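Local coordinates for protein leucine--trna ligase (Agrobacterium radiobacter, PDB 5AH5) that probably joins leucine to its cognate tRNA at the expense of ATP, as a zinc-containing class I aminoacyl-tRNA synthetase, at residues S127-L139 against I438-P450. Numbering follows the deposited sequence.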
loop_
_atom_site.group_PDB
_atom_site.type_symbol
_atom_site.label_atom_id
_atom_site.label_comp_id
_atom_site.label_asym_id
_atom_site.label_seq_id
_atom_site.Cartn_x
_atom_site.Cartn_y
_atom_site.Cartn_z
ATOM N N SER B 127 -1.230 -6.128 21.902
ATOM C CA SER B 127 -1.353 -7.256 22.798
ATOM C C SER B 127 0.030 -7.692 23.306
ATOM O O SER B 127 1.092 -7.544 22.587
ATOM C CB SER B 127 -2.133 -8.392 22.124
ATOM O OG SER B 127 -1.242 -8.982 21.202
ATOM N N PRO B 128 0.073 -8.214 24.577
ATOM C CA PRO B 128 1.357 -8.662 25.072
ATOM C C PRO B 128 2.021 -9.636 24.176
ATOM O O PRO B 128 3.272 -9.608 24.030
ATOM C CB PRO B 128 1.003 -9.305 26.422
ATOM C CG PRO B 128 -0.194 -8.495 26.889
ATOM C CD PRO B 128 -0.968 -8.329 25.608
ATOM N N THR B 129 1.254 -10.514 23.556
ATOM C CA THR B 129 1.936 -11.459 22.624
ATOM C C THR B 129 2.685 -10.780 21.458
ATOM O O THR B 129 3.848 -11.094 21.144
ATOM C CB THR B 129 0.979 -12.583 22.167
ATOM O OG1 THR B 129 1.781 -13.589 21.557
ATOM C CG2 THR B 129 -0.112 -12.039 21.227
ATOM N N TYR B 130 2.073 -9.750 20.875
ATOM C CA TYR B 130 2.744 -8.960 19.826
ATOM C C TYR B 130 3.897 -8.171 20.349
ATOM O O TYR B 130 5.009 -8.151 19.757
ATOM C CB TYR B 130 1.726 -8.054 19.137
ATOM C CG TYR B 130 2.177 -7.621 17.772
ATOM C CD1 TYR B 130 2.997 -6.523 17.613
ATOM C CD2 TYR B 130 1.751 -8.304 16.632
ATOM C CE1 TYR B 130 3.384 -6.096 16.352
ATOM C CE2 TYR B 130 2.164 -7.915 15.344
ATOM C CZ TYR B 130 2.963 -6.822 15.201
ATOM O OH TYR B 130 3.352 -6.427 13.951
ATOM N N VAL B 131 3.715 -7.566 21.529
ATOM C CA VAL B 131 4.835 -6.835 22.149
ATOM C C VAL B 131 6.051 -7.715 22.391
ATOM O O VAL B 131 7.200 -7.323 22.117
ATOM C CB VAL B 131 4.330 -6.214 23.505
ATOM C CG1 VAL B 131 5.454 -5.643 24.315
ATOM C CG2 VAL B 131 3.320 -5.142 23.238
ATOM N N LEU B 132 5.814 -8.914 22.911
ATOM C CA LEU B 132 6.913 -9.925 23.131
ATOM C C LEU B 132 7.693 -10.164 21.823
ATOM O O LEU B 132 8.944 -9.940 21.682
ATOM C CB LEU B 132 6.277 -11.267 23.671
ATOM C CG LEU B 132 7.222 -12.499 23.742
ATOM C CD1 LEU B 132 8.501 -12.212 24.532
ATOM C CD2 LEU B 132 6.500 -13.689 24.355
ATOM N N ALA B 133 6.927 -10.488 20.789
ATOM C CA ALA B 133 7.549 -10.652 19.466
ATOM C C ALA B 133 8.332 -9.462 18.993
ATOM O O ALA B 133 9.490 -9.590 18.562
ATOM C CB ALA B 133 6.493 -11.039 18.459
ATOM N N GLN B 134 7.785 -8.261 19.138
ATOM C CA GLN B 134 8.494 -7.109 18.609
ATOM C C GLN B 134 9.712 -6.771 19.410
ATOM O O GLN B 134 10.718 -6.314 18.865
ATOM C CB GLN B 134 7.536 -5.914 18.571
ATOM C CG GLN B 134 8.073 -4.706 17.824
ATOM C CD GLN B 134 6.936 -3.838 17.273
ATOM O OE1 GLN B 134 6.221 -4.256 16.362
ATOM N NE2 GLN B 134 6.739 -2.663 17.850
ATOM N N GLN B 135 9.639 -6.999 20.732
ATOM C CA GLN B 135 10.782 -6.735 21.613
ATOM C C GLN B 135 11.896 -7.687 21.272
ATOM O O GLN B 135 13.051 -7.273 21.190
ATOM C CB GLN B 135 10.367 -6.763 23.077
ATOM C CG GLN B 135 9.506 -5.550 23.438
ATOM C CD GLN B 135 8.962 -5.578 24.876
ATOM O OE1 GLN B 135 8.841 -6.626 25.529
ATOM N NE2 GLN B 135 8.628 -4.408 25.363
ATOM N N LYS B 136 11.560 -8.925 20.964
ATOM C CA LYS B 136 12.608 -9.862 20.495
ATOM C C LYS B 136 13.219 -9.440 19.237
ATOM O O LYS B 136 14.466 -9.452 19.102
ATOM C CB LYS B 136 12.104 -11.273 20.316
ATOM C CG LYS B 136 11.679 -11.926 21.595
ATOM C CD LYS B 136 11.260 -13.353 21.286
ATOM C CE LYS B 136 10.737 -14.045 22.502
ATOM N NZ LYS B 136 10.847 -15.517 22.334
ATOM N N LEU B 137 12.371 -9.025 18.286
ATOM C CA LEU B 137 12.912 -8.523 17.022
ATOM C C LEU B 137 13.772 -7.285 17.253
ATOM O O LEU B 137 14.832 -7.147 16.672
ATOM C CB LEU B 137 11.793 -8.190 16.031
ATOM C CG LEU B 137 11.063 -9.332 15.321
ATOM C CD1 LEU B 137 10.211 -8.667 14.244
ATOM C CD2 LEU B 137 12.026 -10.317 14.706
ATOM N N PHE B 138 13.320 -6.374 18.128
ATOM C CA PHE B 138 14.117 -5.151 18.387
ATOM C C PHE B 138 15.492 -5.541 18.905
ATOM O O PHE B 138 16.510 -4.995 18.446
ATOM C CB PHE B 138 13.394 -4.269 19.362
ATOM C CG PHE B 138 14.140 -3.023 19.738
ATOM C CD1 PHE B 138 15.214 -3.061 20.646
ATOM C CD2 PHE B 138 13.718 -1.779 19.272
ATOM C CE1 PHE B 138 15.889 -1.889 20.987
ATOM C CE2 PHE B 138 14.363 -0.617 19.660
ATOM C CZ PHE B 138 15.456 -0.677 20.498
ATOM N N LEU B 139 15.530 -6.490 19.845
ATOM C CA LEU B 139 16.829 -6.888 20.461
ATOM C C LEU B 139 17.736 -7.605 19.492
ATOM O O LEU B 139 18.973 -7.402 19.508
ATOM C CB LEU B 139 16.615 -7.705 21.740
ATOM C CG LEU B 139 16.039 -6.834 22.855
ATOM C CD1 LEU B 139 15.702 -7.675 24.070
ATOM C CD2 LEU B 139 16.999 -5.710 23.247
ATOM N N ILE B 438 21.743 -1.800 28.060
ATOM C CA ILE B 438 21.741 -3.252 28.165
ATOM C C ILE B 438 20.400 -3.821 27.779
ATOM O O ILE B 438 19.364 -3.347 28.272
ATOM C CB ILE B 438 22.083 -3.716 29.616
ATOM C CG1 ILE B 438 23.416 -3.096 30.059
ATOM C CG2 ILE B 438 22.142 -5.244 29.715
ATOM C CD1 ILE B 438 24.636 -3.601 29.315
ATOM N N PRO B 439 20.418 -4.886 26.968
ATOM C CA PRO B 439 19.199 -5.558 26.650
ATOM C C PRO B 439 18.527 -6.147 27.857
ATOM O O PRO B 439 19.193 -6.700 28.712
ATOM C CB PRO B 439 19.646 -6.698 25.695
ATOM C CG PRO B 439 20.881 -6.232 25.109
ATOM C CD PRO B 439 21.546 -5.374 26.152
ATOM N N VAL B 440 17.209 -6.033 27.917
ATOM C CA VAL B 440 16.455 -6.803 28.874
ATOM C C VAL B 440 16.695 -8.267 28.502
ATOM O O VAL B 440 16.711 -8.626 27.316
ATOM C CB VAL B 440 14.949 -6.476 28.794
ATOM C CG1 VAL B 440 14.089 -7.468 29.542
ATOM C CG2 VAL B 440 14.700 -5.068 29.330
ATOM N N ALA B 441 16.813 -9.106 29.511
ATOM C CA ALA B 441 17.017 -10.534 29.312
ATOM C C ALA B 441 15.746 -11.153 28.784
ATOM O O ALA B 441 14.652 -10.795 29.217
ATOM C CB ALA B 441 17.394 -11.210 30.655
ATOM N N GLU B 442 15.895 -12.126 27.897
ATOM C CA GLU B 442 14.748 -12.755 27.237
ATOM C C GLU B 442 13.711 -13.293 28.219
ATOM O O GLU B 442 12.489 -13.214 27.981
ATOM C CB GLU B 442 15.223 -13.872 26.292
ATOM C CG GLU B 442 14.098 -14.410 25.421
ATOM C CD GLU B 442 14.591 -14.998 24.125
ATOM O OE1 GLU B 442 15.075 -14.226 23.266
ATOM O OE2 GLU B 442 14.489 -16.229 23.967
ATOM N N GLU B 443 14.200 -13.808 29.346
ATOM C CA GLU B 443 13.353 -14.270 30.458
ATOM C C GLU B 443 12.376 -13.202 30.983
ATOM O O GLU B 443 11.302 -13.534 31.416
ATOM C CB GLU B 443 14.227 -14.778 31.634
ATOM C CG GLU B 443 14.965 -16.099 31.372
ATOM C CD GLU B 443 16.239 -16.006 30.507
ATOM O OE1 GLU B 443 16.873 -14.918 30.406
ATOM O OE2 GLU B 443 16.617 -17.057 29.923
ATOM N N GLN B 444 12.800 -11.940 30.997
ATOM C CA GLN B 444 11.968 -10.819 31.477
ATOM C C GLN B 444 10.935 -10.312 30.465
ATOM O O GLN B 444 9.991 -9.615 30.859
ATOM C CB GLN B 444 12.831 -9.623 31.906
ATOM C CG GLN B 444 13.002 -9.544 33.405
ATOM C CD GLN B 444 13.649 -10.789 33.880
ATOM O OE1 GLN B 444 14.788 -11.091 33.490
ATOM N NE2 GLN B 444 12.908 -11.569 34.661
ATOM N N LEU B 445 11.098 -10.680 29.199
ATOM C CA LEU B 445 10.155 -10.266 28.161
ATOM C C LEU B 445 8.781 -10.861 28.263
ATOM O O LEU B 445 8.629 -12.010 28.645
ATOM C CB LEU B 445 10.761 -10.504 26.774
ATOM C CG LEU B 445 12.071 -9.756 26.520
ATOM C CD1 LEU B 445 12.604 -10.008 25.146
ATOM C CD2 LEU B 445 11.986 -8.264 26.782
ATOM N N PRO B 446 7.720 -10.096 27.955
ATOM C CA PRO B 446 7.742 -8.739 27.487
ATOM C C PRO B 446 7.774 -7.688 28.595
ATOM O O PRO B 446 7.178 -7.904 29.632
ATOM C CB PRO B 446 6.372 -8.612 26.763
ATOM C CG PRO B 446 5.514 -9.499 27.578
ATOM C CD PRO B 446 6.379 -10.669 27.969
ATOM N N ILE B 447 8.408 -6.538 28.314
ATOM C CA ILE B 447 8.194 -5.327 29.121
ATOM C C ILE B 447 6.869 -4.685 28.693
ATOM O O ILE B 447 6.735 -4.132 27.574
ATOM C CB ILE B 447 9.372 -4.361 28.978
ATOM C CG1 ILE B 447 10.693 -5.045 29.371
ATOM C CG2 ILE B 447 9.138 -3.147 29.862
ATOM C CD1 ILE B 447 10.611 -5.901 30.623
ATOM N N LEU B 448 5.872 -4.845 29.528
ATOM C CA LEU B 448 4.572 -4.253 29.342
ATOM C C LEU B 448 4.450 -2.859 29.971
ATOM O O LEU B 448 5.071 -2.573 30.992
ATOM C CB LEU B 448 3.494 -5.159 29.933
ATOM C CG LEU B 448 3.478 -6.573 29.321
ATOM C CD1 LEU B 448 2.298 -7.297 29.944
ATOM C CD2 LEU B 448 3.344 -6.481 27.776
ATOM N N LEU B 449 3.552 -2.055 29.392
ATOM C CA LEU B 449 3.241 -0.764 29.924
ATOM C C LEU B 449 2.688 -0.865 31.313
ATOM O O LEU B 449 1.901 -1.761 31.551
ATOM C CB LEU B 449 2.169 -0.088 29.078
ATOM C CG LEU B 449 2.663 0.382 27.711
ATOM C CD1 LEU B 449 1.498 0.900 26.888
ATOM C CD2 LEU B 449 3.794 1.371 27.803
ATOM N N PRO B 450 2.907 0.165 32.162
ATOM C CA PRO B 450 2.134 0.158 33.421
ATOM C C PRO B 450 0.674 0.446 33.091
ATOM O O PRO B 450 0.445 1.139 32.108
ATOM C CB PRO B 450 2.760 1.335 34.223
ATOM C CG PRO B 450 3.249 2.265 33.187
ATOM C CD PRO B 450 3.677 1.418 31.995
#
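Q135 NE2 donates to two backbone carbonyls, I447 O at 2.9 Å and P426 O, while OE1 of the same carboxamide accepts from I447 N at 2.8 Å. The side chain thus pairs with both N-H and C=O of the single residue I447, much as an antiparallel strand neighbour would. This bidentate pairing ties helix 128-143 of the class I synthetase to the loop leaving strand 438-439, just beyond the zinc-site cysteines C432 and C435; P426 O, on strand 425-432, adds a third point of attachment. I447 N comes in on a lone pair of OE1, though the N-H is bent (135°); the other bond is straighter at 152°. With chi1 at -71° and the chain extended past CG, Q135 carries its amide out to the loop, where three bonds fix the rotation of this buried group.

Apolar packing flanks the amide. P446, behind a cis peptide bond, lays CB 3.9 Å from L132 CA, while L132 CD1 packs on L445 CB at 3.6 Å. Further along the helix, L139 and L445 meet tip to tip through their CD1 methyls. K136 NZ is hydrogen-bonded to P506 O and stays 4.1 Å from E442 OE2, too far for a salt bridge. P439, its side chain about 10 Å from the zinc ion, receives L139 CD2 at 3.7 Å from its CB.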